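Local coordinates for magnetosome protein MamA (Magnetospirillum gryphiswaldense, PDB 3AS8) that associates with magnetosomes and recognises other copies of itself, probably through its tetratricopeptide repeats, promoting assembly of a protein complex, at residues 114-117 and 118-122; 51-55 and 56-60. One frame throughout, in Å; residues are numbered along the deposited sequence.

Contact 1 of 2, residues 114-117 and 118-122; sequences FRLG and VALDN. With SO4 (sulfate ion), chain C.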
ATOM      1  N   PHE A 114      -7.392  -4.447  -2.606  1.00 14.71           N
ATOM      2  CA  PHE A 114      -8.366  -3.362  -2.392  1.00 14.84           C
ATOM      3  C   PHE A 114      -7.888  -2.005  -2.914  1.00 15.66           C
ATOM      4  O   PHE A 114      -8.565  -1.425  -3.711  1.00 16.74           O
ATOM      5  CB  PHE A 114      -8.767  -3.264  -0.972  1.00 15.47           C
ATOM      6  CG  PHE A 114      -9.794  -2.199  -0.724  1.00 16.65           C
ATOM      7  CD1 PHE A 114     -11.112  -2.347  -1.173  1.00 20.12           C
ATOM      8  CD2 PHE A 114      -9.439  -1.004  -0.138  1.00 18.96           C
ATOM      9  CE1 PHE A 114     -12.009  -1.376  -0.990  1.00 20.81           C
ATOM     10  CE2 PHE A 114     -10.324  -0.064   0.087  1.00 18.15           C
ATOM     11  CZ  PHE A 114     -11.612  -0.195  -0.342  1.00 20.94           C
ATOM     12  N   ARG A 115      -6.656  -1.608  -2.564  1.00 15.45           N
ATOM     13  CA  ARG A 115      -6.099  -0.342  -3.005  1.00 15.06           C
ATOM     14  C   ARG A 115      -5.828  -0.313  -4.490  1.00 15.16           C
ATOM     15  O   ARG A 115      -5.964   0.730  -5.123  1.00 15.77           O
ATOM     16  CB  ARG A 115      -4.835   0.024  -2.169  1.00 13.84           C
ATOM     17  CG  ARG A 115      -5.108   0.059  -0.629  1.00 15.25           C
ATOM     18  CD  ARG A 115      -6.036   1.117  -0.238  1.00 18.39           C
ATOM     19  NE  ARG A 115      -6.369   0.943   1.159  1.00 19.69           N
ATOM     20  CZ  ARG A 115      -7.280   1.625   1.831  1.00 25.48           C
ATOM     21  NH1 ARG A 115      -7.513   1.305   3.101  1.00 28.70           N
ATOM     22  NH2 ARG A 115      -7.961   2.623   1.247  1.00 29.17           N
ATOM     23  N   LEU A 116      -5.487  -1.458  -5.068  1.00 15.07           N
ATOM     24  CA  LEU A 116      -5.381  -1.582  -6.491  1.00 14.88           C
ATOM     25  C   LEU A 116      -6.727  -1.283  -7.175  1.00 14.88           C
ATOM     26  O   LEU A 116      -6.818  -0.543  -8.159  1.00 14.73           O
ATOM     27  CB  LEU A 116      -4.933  -2.974  -6.867  1.00 14.64           C
ATOM     28  CG  LEU A 116      -4.926  -3.303  -8.380  1.00 17.76           C
ATOM     29  CD1 LEU A 116      -4.095  -2.291  -9.158  1.00 20.10           C
ATOM     30  CD2 LEU A 116      -4.443  -4.784  -8.637  1.00 20.67           C
ATOM     31  N   GLY A 117      -7.803  -1.884  -6.673  1.00 16.01           N
ATOM     32  CA  GLY A 117      -9.103  -1.459  -7.149  1.00 15.32           C
ATOM     33  C   GLY A 117      -9.407   0.031  -7.048  1.00 15.51           C
ATOM     34  O   GLY A 117      -9.986   0.620  -7.967  1.00 16.83           O
ATOM     35  N   VAL A 118      -9.085   0.645  -5.912  1.00 16.57           N
ATOM     36  CA  VAL A 118      -9.310   2.044  -5.713  1.00 16.54           C
ATOM     37  C   VAL A 118      -8.546   2.835  -6.736  1.00 17.93           C
ATOM     38  O   VAL A 118      -9.071   3.823  -7.230  1.00 19.11           O
ATOM     39  CB  VAL A 118      -8.908   2.559  -4.286  1.00 17.00           C
ATOM     40  CG1 VAL A 118      -9.105   4.067  -4.157  1.00 15.02           C
ATOM     41  CG2 VAL A 118      -9.825   1.901  -3.204  1.00 16.92           C
ATOM     42  N   ALA A 119      -7.334   2.409  -7.056  1.00 17.39           N
ATOM     43  CA  ALA A 119      -6.501   3.162  -7.989  1.00 18.73           C
ATOM     44  C   ALA A 119      -7.090   3.126  -9.375  1.00 18.15           C
ATOM     45  O   ALA A 119      -7.170   4.175 -10.052  1.00 20.55           O
ATOM     46  CB  ALA A 119      -5.012   2.635  -8.010  1.00 15.94           C
ATOM     47  N   LEU A 120      -7.458   1.938  -9.801  1.00 17.50           N
ATOM     48  CA  LEU A 120      -8.123   1.676 -11.083  1.00 17.93           C
ATOM     49  C   LEU A 120      -9.409   2.480 -11.211  1.00 19.01           C
ATOM     50  O   LEU A 120      -9.623   3.153 -12.252  1.00 22.30           O
ATOM     51  CB  LEU A 120      -8.367   0.176 -11.257  1.00 16.78           C
ATOM     52  CG  LEU A 120      -7.124  -0.683 -11.493  1.00 17.85           C
ATOM     53  CD1 LEU A 120      -7.441  -2.177 -11.242  1.00 17.21           C
ATOM     54  CD2 LEU A 120      -6.432  -0.519 -12.859  1.00 17.57           C
ATOM     55  N   ASP A 121     -10.243   2.491 -10.158  1.00 20.03           N
ATOM     56  CA  ASP A 121     -11.471   3.264 -10.171  1.00 21.81           C
ATOM     57  C   ASP A 121     -11.183   4.748 -10.365  1.00 23.05           C
ATOM     58  O   ASP A 121     -11.872   5.457 -11.151  1.00 23.74           O
ATOM     59  CB  ASP A 121     -12.299   3.036  -8.918  1.00 23.33           C
ATOM     60  CG  ASP A 121     -13.573   3.874  -8.889  1.00 28.20           C
ATOM     61  OD1 ASP A 121     -13.462   5.098  -8.729  1.00 32.04           O
ATOM     62  OD2 ASP A 121     -14.699   3.309  -9.011  1.00 32.17           O
ATOM     63  N   ASN A 122     -10.153   5.235  -9.673  1.00 22.53           N
ATOM     64  CA  ASN A 122      -9.778   6.654  -9.816  1.00 23.58           C
ATOM     65  C   ASN A 122      -9.302   7.029 -11.166  1.00 22.91           C
ATOM     66  O   ASN A 122      -9.543   8.180 -11.587  1.00 24.91           O
ATOM     67  CB  ASN A 122      -8.787   7.119  -8.744  1.00 23.32           C
ATOM     68  CG  ASN A 122      -9.507   7.395  -7.447  1.00 26.70           C
ATOM     69  OD1 ASN A 122     -10.173   8.398  -7.363  1.00 32.96           O
ATOM     70  ND2 ASN A 122      -9.489   6.443  -6.486  1.00 26.43           N
TER
HETATM   71  S   SO4 C   2      -9.332   4.226   4.421  1.00 89.73           S
HETATM   72  O1  SO4 C   2      -7.926   4.609   4.238  1.00 88.10           O
HETATM   73  O2  SO4 C   2      -9.434   3.096   5.355  1.00 88.44           O
HETATM   74  O3  SO4 C   2     -10.074   5.362   4.969  1.00 90.23           O
HETATM   75  O4  SO4 C   2      -9.957   3.893   3.139  1.00 88.59           O
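Phe114 and Val118, one helical turn apart, meet with methyl CG2 of the valine over one face of the phenyl ring, a CH-pi contact 4.2 Å from CG2 to the ring centroid. Four backbone bonds join the two segments: Phe114 O takes the N-H of Val118, Leu116 O receives Leu120 N at 3.0 Å, and Arg115 O and Gly117 O serve Ala119 N and Asp121 N. Val118 O accepts twice, from Asn122 N and, on the opposite face of the carbonyl plane, from Asn122 ND2 at 2.8 Å; this second bond is bent (139° at the hydrogen) and comes from above the plane, not along a lone pair. The guanidinium of Arg115 has its own partners: NH2 gives a good bond to O4 of a sulfate at 3.0 Å, NH1 a weak one to O2 of the same ion, and NE is taken up by Asn111. The sulfate probably comes from the crystallisation liquor. Asp121 turns its carboxylate to Ser153 on helix 144-156. Leu116 CD1 lies 3.9 Å from Leu120 CD1, and this pair packs against helix 126-139. With Leu116 also on Leu99 and Ala119 on Val96 of helix 92-105, this alpha helix is packed among its neighbours as in a tetratricopeptide repeat stack.

Contact 2 of 2, residues 51-55 and 56-60; sequences AYVKT and GAVDR. With SO4 (sulfate ion), chain D.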
ATOM      1  N   ALA A  51      10.769   5.128   7.183  1.00 18.00           N
ATOM      2  CA  ALA A  51      10.940   6.077   8.296  1.00 16.45           C
ATOM      3  C   ALA A  51      10.666   7.522   7.921  1.00 16.08           C
ATOM      4  O   ALA A  51      10.041   8.243   8.712  1.00 14.59           O
ATOM      5  CB  ALA A  51      12.362   5.929   8.931  1.00 15.23           C
ATOM      6  N   TYR A  52      11.132   7.961   6.744  1.00 14.69           N
ATOM      7  CA  TYR A  52      10.826   9.305   6.248  1.00 16.26           C
ATOM      8  C   TYR A  52       9.331   9.512   5.969  1.00 17.19           C
ATOM      9  O   TYR A  52       8.795  10.550   6.384  1.00 16.37           O
ATOM     10  CB  TYR A  52      11.588   9.661   4.967  1.00 16.25           C
ATOM     11  CG  TYR A  52      13.006  10.144   5.136  1.00 16.67           C
ATOM     12  CD1 TYR A  52      13.371  10.967   6.165  1.00 18.92           C
ATOM     13  CD2 TYR A  52      13.981   9.802   4.182  1.00 20.10           C
ATOM     14  CE1 TYR A  52      14.675  11.472   6.281  1.00 22.63           C
ATOM     15  CE2 TYR A  52      15.306  10.263   4.293  1.00 22.61           C
ATOM     16  CZ  TYR A  52      15.651  11.098   5.351  1.00 23.87           C
ATOM     17  OH  TYR A  52      16.946  11.553   5.465  1.00 20.55           O
ATOM     18  N   VAL A  53       8.654   8.501   5.413  1.00 17.70           N
ATOM     19  CA  VAL A  53       7.210   8.645   5.214  1.00 19.73           C
ATOM     20  C   VAL A  53       6.446   8.739   6.560  1.00 20.17           C
ATOM     21  O   VAL A  53       5.496   9.508   6.681  1.00 20.76           O
ATOM     22  CB  VAL A  53       6.634   7.495   4.371  1.00 21.69           C
ATOM     23  CG1 VAL A  53       5.064   7.552   4.303  1.00 22.65           C
ATOM     24  CG2 VAL A  53       7.262   7.573   2.933  1.00 16.90           C
ATOM     25  N   LYS A  54       6.857   7.944   7.520  1.00 17.93           N
ATOM     26  CA  LYS A  54       6.209   7.867   8.827  1.00 18.28           C
ATOM     27  C   LYS A  54       6.395   9.177   9.578  1.00 18.34           C
ATOM     28  O   LYS A  54       5.536   9.584  10.325  1.00 18.67           O
ATOM     29  CB  LYS A  54       6.793   6.667   9.657  1.00 17.40           C
ATOM     30  CG  LYS A  54       6.270   5.249   9.263  1.00 19.41           C
ATOM     31  CD  LYS A  54       4.740   5.045   9.550  1.00 23.37           C
ATOM     32  CE  LYS A  54       4.261   3.647   9.120  1.00 28.44           C
ATOM     33  NZ  LYS A  54       2.800   3.414   9.571  1.00 30.57           N
ATOM     34  N   THR A  55       7.516   9.848   9.374  1.00 18.10           N
ATOM     35  CA  THR A  55       7.828  11.072  10.078  1.00 17.47           C
ATOM     36  C   THR A  55       7.519  12.311   9.281  1.00 19.77           C
ATOM     37  O   THR A  55       7.812  13.423   9.756  1.00 21.51           O
ATOM     38  CB  THR A  55       9.320  11.143  10.554  1.00 17.68           C
ATOM     39  OG1 THR A  55      10.176  10.907   9.424  1.00 17.74           O
ATOM     40  CG2 THR A  55       9.577  10.053  11.702  1.00 15.07           C
ATOM     41  N   GLY A  56       6.800  12.159   8.168  1.00 21.76           N
ATOM     42  CA  GLY A  56       6.150  13.333   7.476  1.00 23.45           C
ATOM     43  C   GLY A  56       6.904  13.814   6.241  1.00 24.67           C
ATOM     44  O   GLY A  56       6.412  14.696   5.495  1.00 27.51           O
ATOM     45  N   ALA A  57       8.109  13.283   6.007  1.00 23.76           N
ATOM     46  CA  ALA A  57       8.887  13.605   4.774  1.00 22.19           C
ATOM     47  C   ALA A  57       8.502  12.625   3.671  1.00 20.72           C
ATOM     48  O   ALA A  57       9.294  11.715   3.245  1.00 18.37           O
ATOM     49  CB  ALA A  57      10.420  13.597   5.042  1.00 20.55           C
ATOM     50  N   VAL A  58       7.286  12.821   3.141  1.00 19.09           N
ATOM     51  CA  VAL A  58       6.708  11.771   2.324  1.00 19.06           C
ATOM     52  C   VAL A  58       7.357  11.836   0.928  1.00 19.43           C
ATOM     53  O   VAL A  58       7.692  10.787   0.382  1.00 20.13           O
ATOM     54  CB  VAL A  58       5.180  11.814   2.248  1.00 21.94           C
ATOM     55  CG1 VAL A  58       4.647  10.680   1.298  1.00 20.46           C
ATOM     56  CG2 VAL A  58       4.560  11.783   3.752  1.00 19.54           C
ATOM     57  N   ASP A  59       7.616  13.014   0.417  1.00 20.69           N
ATOM     58  CA  ASP A  59       8.267  13.162  -0.902  1.00 22.54           C
ATOM     59  C   ASP A  59       9.700  12.593  -0.814  1.00 21.32           C
ATOM     60  O   ASP A  59      10.152  11.775  -1.637  1.00 20.02           O
ATOM     61  CB  ASP A  59       8.279  14.630  -1.300  1.00 25.35           C
ATOM     62  CG  ASP A  59       9.219  14.949  -2.477  1.00 30.65           C
ATOM     63  OD1 ASP A  59       9.834  16.060  -2.478  1.00 35.88           O
ATOM     64  OD2 ASP A  59       9.365  14.100  -3.378  1.00 35.42           O
ATOM     65  N   ARG A  60      10.401  12.987   0.219  1.00 21.53           N
ATOM     66  CA  ARG A  60      11.750  12.466   0.421  1.00 21.48           C
ATOM     67  C   ARG A  60      11.761  10.966   0.526  1.00 20.42           C
ATOM     68  O   ARG A  60      12.593  10.279  -0.053  1.00 19.39           O
ATOM     69  CB  ARG A  60      12.426  13.103   1.640  1.00 21.89           C
ATOM     70  CG  ARG A  60      13.915  12.889   1.609  1.00 25.00           C
ATOM     71  CD  ARG A  60      14.584  13.565   2.772  1.00 30.18           C
ATOM     72  NE  ARG A  60      16.037  13.389   2.740  1.00 34.54           N
ATOM     73  CZ  ARG A  60      16.850  14.082   3.521  1.00 34.33           C
ATOM     74  NH1 ARG A  60      18.165  13.893   3.456  1.00 39.25           N
ATOM     75  NH2 ARG A  60      16.345  14.945   4.401  1.00 36.28           N
TER
HETATM   76  S   SO4 D   3       2.517   3.874  13.585  1.00 88.68           S
HETATM   77  O1  SO4 D   3       3.238   3.912  14.860  1.00 88.81           O
HETATM   78  O2  SO4 D   3       1.183   4.436  13.826  1.00 90.41           O
HETATM   79  O3  SO4 D   3       3.180   4.698  12.573  1.00 89.41           O
HETATM   80  O4  SO4 D   3       2.458   2.499  13.070  1.00 88.60           O
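Tyr52 carries CG anti to its carbonyl carbon (chi1 -82°), and Arg60 runs out from CG to NE as an extended chain with CG anti to its own nitrogen (chi1 -163°); together these lay the arginine across the tyrosine ring. Arg60 CD sits over one ring face, 3.8 Å from the centroid, in a CH-pi contact. Farther along, Tyr52 OH lies over the centre of the guanidinium face, 3.2 Å from Arg60 CZ, with the two planes only 20° apart. The hydroxyl is not hydrogen-bonded to the arginine; its partner is Glu32, whose side chain Arg60 also touches. With an alanine here instead of Tyr52, the aliphatic part of Arg60 would probably lose its flat support and Glu32 its hydroxyl partner. At the base of the side chain, Tyr52 CB is 4.1 Å from Ala57 CB. The turn itself is held lightly: Ala57 N gives a weak bond to Tyr52 O at 2.8 Å, and Gly56 N another to Val53 O. Gly56 adopts a positive phi, where a side chain would clash with Thr55 O. Thr55 OG1 returns to Ala51 O at 2.8 Å, doubling the bond from its own N-H. Tight turning at 55-57 lets helix 42-54 pass directly into helix 58-71, with Tyr52 also packing on Val28 of helix 24-31 and Val58 on Val89.

How the contacts relate
Contact 2 comes first along the chain, at the turn between helices 42-54 and 58-71; contact 1 follows within helix 110-122. Their centres are 23 Å apart, on opposite sides of the chain's centre, and their nearest atoms stay about 12 Å from one another, so they do not touch. Helices 76-88 and 92-105 come between them in sequence, and they belong to different tetratricopeptide repeat regions of one all-helical chain. One shows how a helix hands over to the next, the other how a single helix is bonded and flanked. Both are parts of one succession of helices, whose surfaces probably serve self-recognition.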